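Local structure of MIX1 (Leishmania major, 3HA4) at residues 58-69 and 97-108. The protein probably acts as a mitochondrial membrane-anchored scaffold that forms homodimers and mediates protein-protein interactions through a TPR-like helical fold. Numbering follows the deposited sequence.
Sequences WEQTKHYYPADW and MRKEVLMQLLNV
Trp58 packs as a knob into the hole formed by Met97, Glu100, Val101 and Gln104; chi1 at 171° carries its indole across toward helix 97-108. Val101 CG2 lies over one face of the indole, 3.8 Å from the centroid of the Trp58 six-membered ring, a CH-pi contact; Lys62 CG backs the opposite face. At the ring edge, Trp58 NE1 donates to Glu100 OE1 (2.8 Å), the acceptor only 5° out of the indole plane. Lys62 NZ makes a salt bridge to the same oxygen, Glu100 OE1, at 2.6 Å from above the carboxylate plane, and a longer one to Glu59 OE2 (3.3 Å).

Beyond the end of helix 58-64, Gln104 extends into the type I turn Tyr65-Asp68. Its NE2 gives a nearly straight bond to Asp68 O (2.7 Å, N-H...O 169°) and a more bent one to Tyr65 O (2.9 Å). Leu105 CD2 meets Trp69 CB at 3.9 Å.

From outside, Pro72 of helix 70-81 packs on Gln104, and Asp68 OD2 accepts from Trp34 NE1 and Ile71 N. Helices of this TPR-like fold running in roughly the same direction are thus joined by two polar clusters: a partly exposed salt-bridge network, where one carboxylate oxygen takes two donors and Lys62 should stabilise its negative charge, and a buried amide whose nitrogen satisfies two turn carbonyls.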
# COMPACT_ATOMS: atom_id res chain seq x y z
N TRP A 58 3.81 10.64 9.05
CA TRP A 58 3.61 11.35 7.79
C TRP A 58 4.76 12.32 7.57
O TRP A 58 5.34 12.38 6.48
CB TRP A 58 2.28 12.11 7.79
CG TRP A 58 2.15 13.03 6.59
CD1 TRP A 58 1.79 14.35 6.59
CD2 TRP A 58 2.44 12.68 5.24
NE1 TRP A 58 1.82 14.84 5.30
CE2 TRP A 58 2.21 13.84 4.45
CE3 TRP A 58 2.85 11.51 4.60
CZ2 TRP A 58 2.38 13.85 3.08
CZ3 TRP A 58 3.03 11.52 3.22
CH2 TRP A 58 2.80 12.68 2.48
N GLU A 59 5.09 13.06 8.62
CA GLU A 59 6.22 13.99 8.63
C GLU A 59 7.52 13.29 8.31
O GLU A 59 8.36 13.81 7.58
CB GLU A 59 6.32 14.67 9.99
CG GLU A 59 7.18 15.91 9.94
CD GLU A 59 6.83 16.78 8.76
OE1 GLU A 59 7.74 17.03 7.92
OE2 GLU A 59 5.64 17.18 8.65
N GLN A 60 7.70 12.09 8.84
CA GLN A 60 8.87 11.30 8.50
C GLN A 60 8.92 10.95 7.02
O GLN A 60 10.01 10.91 6.44
CB GLN A 60 9.00 10.05 9.37
CG GLN A 60 9.17 10.36 10.84
CD GLN A 60 9.07 9.14 11.74
OE1 GLN A 60 8.28 8.23 11.48
NE2 GLN A 60 9.87 9.11 12.79
N THR A 61 7.76 10.69 6.40
CA THR A 61 7.81 10.27 5.01
C THR A 61 8.04 11.46 4.07
O THR A 61 8.81 11.35 3.13
CB THR A 61 6.63 9.37 4.57
OG1 THR A 61 5.68 10.13 3.82
CG2 THR A 61 5.97 8.73 5.75
N LYS A 62 7.41 12.60 4.34
CA LYS A 62 7.67 13.80 3.55
C LYS A 62 9.14 14.17 3.60
O LYS A 62 9.73 14.63 2.62
CB LYS A 62 6.88 14.99 4.08
CG LYS A 62 5.40 14.90 3.93
CD LYS A 62 4.78 16.27 4.17
CE LYS A 62 4.73 16.59 5.66
NZ LYS A 62 3.84 17.75 5.96
N HIS A 63 9.73 13.97 4.77
CA HIS A 63 11.09 14.44 5.03
C HIS A 63 12.14 13.49 4.48
O HIS A 63 13.07 13.90 3.77
CB HIS A 63 11.30 14.67 6.54
CG HIS A 63 12.64 15.23 6.87
ND1 HIS A 63 13.69 14.44 7.31
CD2 HIS A 63 13.12 16.49 6.82
CE1 HIS A 63 14.75 15.20 7.52
NE2 HIS A 63 14.43 16.45 7.22
N TYR A 64 12.00 12.21 4.82
CA TYR A 64 12.97 11.19 4.44
C TYR A 64 12.68 10.54 3.09
O TYR A 64 13.60 10.05 2.42
CB TYR A 64 13.05 10.12 5.54
CG TYR A 64 13.65 10.63 6.83
CD1 TYR A 64 14.98 11.02 6.90
CD2 TYR A 64 12.88 10.73 7.98
CE1 TYR A 64 15.54 11.50 8.07
CE2 TYR A 64 13.42 11.20 9.17
CZ TYR A 64 14.75 11.58 9.20
OH TYR A 64 15.28 12.05 10.37
N TYR A 65 11.41 10.53 2.69
CA TYR A 65 11.01 9.84 1.47
C TYR A 65 9.98 10.63 0.63
O TYR A 65 8.92 10.12 0.31
CB TYR A 65 10.48 8.44 1.82
CG TYR A 65 11.36 7.70 2.77
CD1 TYR A 65 12.55 7.14 2.34
CD2 TYR A 65 11.03 7.58 4.12
CE1 TYR A 65 13.39 6.46 3.22
CE2 TYR A 65 11.88 6.90 5.02
CZ TYR A 65 13.06 6.34 4.55
OH TYR A 65 13.91 5.67 5.39
N PRO A 66 10.33 11.87 0.26
CA PRO A 66 9.41 12.75 -0.48
C PRO A 66 9.08 12.22 -1.88
O PRO A 66 8.14 12.72 -2.50
CB PRO A 66 10.20 14.06 -0.64
CG PRO A 66 11.66 13.67 -0.46
CD PRO A 66 11.73 12.33 0.22
N ALA A 67 9.85 11.25 -2.35
CA ALA A 67 9.62 10.66 -3.67
C ALA A 67 8.80 9.39 -3.65
O ALA A 67 8.45 8.87 -4.72
CB ALA A 67 10.94 10.41 -4.40
N ASP A 68 8.48 8.88 -2.47
CA ASP A 68 7.71 7.64 -2.36
C ASP A 68 6.21 7.83 -2.61
O ASP A 68 5.62 8.85 -2.21
CB ASP A 68 7.90 7.00 -0.98
CG ASP A 68 7.19 5.66 -0.86
OD1 ASP A 68 7.30 4.84 -1.80
OD2 ASP A 68 6.50 5.43 0.17
N TRP A 69 5.59 6.84 -3.24
CA TRP A 69 4.14 6.89 -3.52
C TRP A 69 3.39 5.84 -2.68
O TRP A 69 2.20 5.99 -2.41
CB TRP A 69 3.83 6.68 -5.02
CG TRP A 69 4.41 5.41 -5.52
CD1 TRP A 69 5.68 5.21 -5.97
CD2 TRP A 69 3.77 4.13 -5.55
NE1 TRP A 69 5.86 3.89 -6.30
CE2 TRP A 69 4.70 3.20 -6.05
CE3 TRP A 69 2.49 3.68 -5.22
CZ2 TRP A 69 4.40 1.86 -6.23
CZ3 TRP A 69 2.19 2.34 -5.39
CH2 TRP A 69 3.14 1.45 -5.90
N MET A 97 -3.34 17.56 6.02
CA MET A 97 -2.59 16.36 5.75
C MET A 97 -2.96 15.77 4.42
O MET A 97 -2.14 15.29 3.73
CB MET A 97 -2.83 15.33 6.84
CG MET A 97 -1.96 14.13 6.72
SD MET A 97 -2.35 12.83 7.80
CE MET A 97 -1.49 11.55 7.02
N ARG A 98 -4.22 15.83 4.09
CA ARG A 98 -4.79 15.40 2.86
C ARG A 98 -4.14 16.10 1.70
O ARG A 98 -3.81 15.52 0.70
CB ARG A 98 -6.24 15.77 2.93
CG ARG A 98 -7.12 15.31 1.84
CD ARG A 98 -8.29 16.22 1.71
NE ARG A 98 -8.33 16.68 0.35
CZ ARG A 98 -8.38 17.94 -0.03
NH1 ARG A 98 -8.44 18.89 0.85
NH2 ARG A 98 -8.39 18.22 -1.30
N LYS A 99 -3.97 17.40 1.87
CA LYS A 99 -3.40 18.25 0.88
C LYS A 99 -1.95 18.00 0.68
O LYS A 99 -1.47 18.17 -0.39
CB LYS A 99 -3.60 19.68 1.28
CG LYS A 99 -4.95 20.16 0.98
CD LYS A 99 -5.13 21.58 1.34
CE LYS A 99 -6.57 21.94 1.29
NZ LYS A 99 -6.81 23.37 1.48
N GLU A 100 -1.26 17.58 1.72
CA GLU A 100 0.15 17.25 1.62
C GLU A 100 0.38 15.90 0.98
O GLU A 100 1.27 15.75 0.15
CB GLU A 100 0.80 17.30 3.00
CG GLU A 100 0.74 18.66 3.63
CD GLU A 100 1.20 18.66 5.07
OE1 GLU A 100 1.23 17.58 5.69
OE2 GLU A 100 1.52 19.75 5.57
N VAL A 101 -0.42 14.91 1.36
CA VAL A 101 -0.34 13.60 0.72
C VAL A 101 -0.65 13.74 -0.77
O VAL A 101 0.05 13.17 -1.62
CB VAL A 101 -1.31 12.59 1.36
CG1 VAL A 101 -1.20 11.24 0.68
CG2 VAL A 101 -1.00 12.46 2.84
N LEU A 102 -1.68 14.52 -1.08
CA LEU A 102 -2.02 14.83 -2.46
C LEU A 102 -0.81 15.45 -3.17
O LEU A 102 -0.35 14.94 -4.19
CB LEU A 102 -3.25 15.75 -2.52
CG LEU A 102 -3.56 16.37 -3.89
CD1 LEU A 102 -3.73 15.29 -4.95
CD2 LEU A 102 -4.78 17.30 -3.84
N MET A 103 -0.27 16.52 -2.60
CA MET A 103 0.93 17.15 -3.14
C MET A 103 2.10 16.19 -3.41
O MET A 103 2.73 16.25 -4.48
CB MET A 103 1.39 18.29 -2.24
CG MET A 103 2.41 19.22 -2.87
SD MET A 103 2.94 20.55 -1.77
CE MET A 103 1.37 21.04 -1.05
N GLN A 104 2.40 15.30 -2.47
CA GLN A 104 3.51 14.38 -2.70
C GLN A 104 3.24 13.38 -3.83
O GLN A 104 4.13 13.08 -4.63
CB GLN A 104 3.94 13.65 -1.43
CG GLN A 104 4.82 12.45 -1.70
CD GLN A 104 5.73 12.11 -0.54
OE1 GLN A 104 6.02 12.95 0.30
NE2 GLN A 104 6.19 10.87 -0.49
N LEU A 105 2.01 12.86 -3.89
CA LEU A 105 1.61 11.95 -4.96
C LEU A 105 1.71 12.67 -6.30
O LEU A 105 2.17 12.09 -7.28
CB LEU A 105 0.20 11.39 -4.74
CG LEU A 105 0.13 10.25 -3.71
CD1 LEU A 105 -1.31 9.93 -3.35
CD2 LEU A 105 0.82 9.04 -4.25
N LEU A 106 1.30 13.93 -6.33
CA LEU A 106 1.37 14.72 -7.55
C LEU A 106 2.81 14.95 -7.99
O LEU A 106 3.10 14.91 -9.19
CB LEU A 106 0.60 16.05 -7.41
CG LEU A 106 -0.93 15.95 -7.43
CD1 LEU A 106 -1.57 17.31 -7.21
CD2 LEU A 106 -1.43 15.32 -8.73
N ASN A 107 3.71 15.18 -7.03
CA ASN A 107 5.14 15.33 -7.33
C ASN A 107 5.68 14.07 -7.96
O ASN A 107 6.48 14.13 -8.90
CB ASN A 107 5.98 15.68 -6.08
CG ASN A 107 5.80 17.12 -5.60
OD1 ASN A 107 5.41 18.00 -6.36
ND2 ASN A 107 6.07 17.35 -4.31
N VAL A 108 5.27 12.91 -7.47
CA VAL A 108 5.76 11.65 -8.02
C VAL A 108 5.22 11.41 -9.44
O VAL A 108 5.95 11.00 -10.34
CB VAL A 108 5.35 10.45 -7.15
CG1 VAL A 108 5.66 9.14 -7.85
CG2 VAL A 108 6.05 10.52 -5.78
O HOH W 1 7.20 15.26 -2.41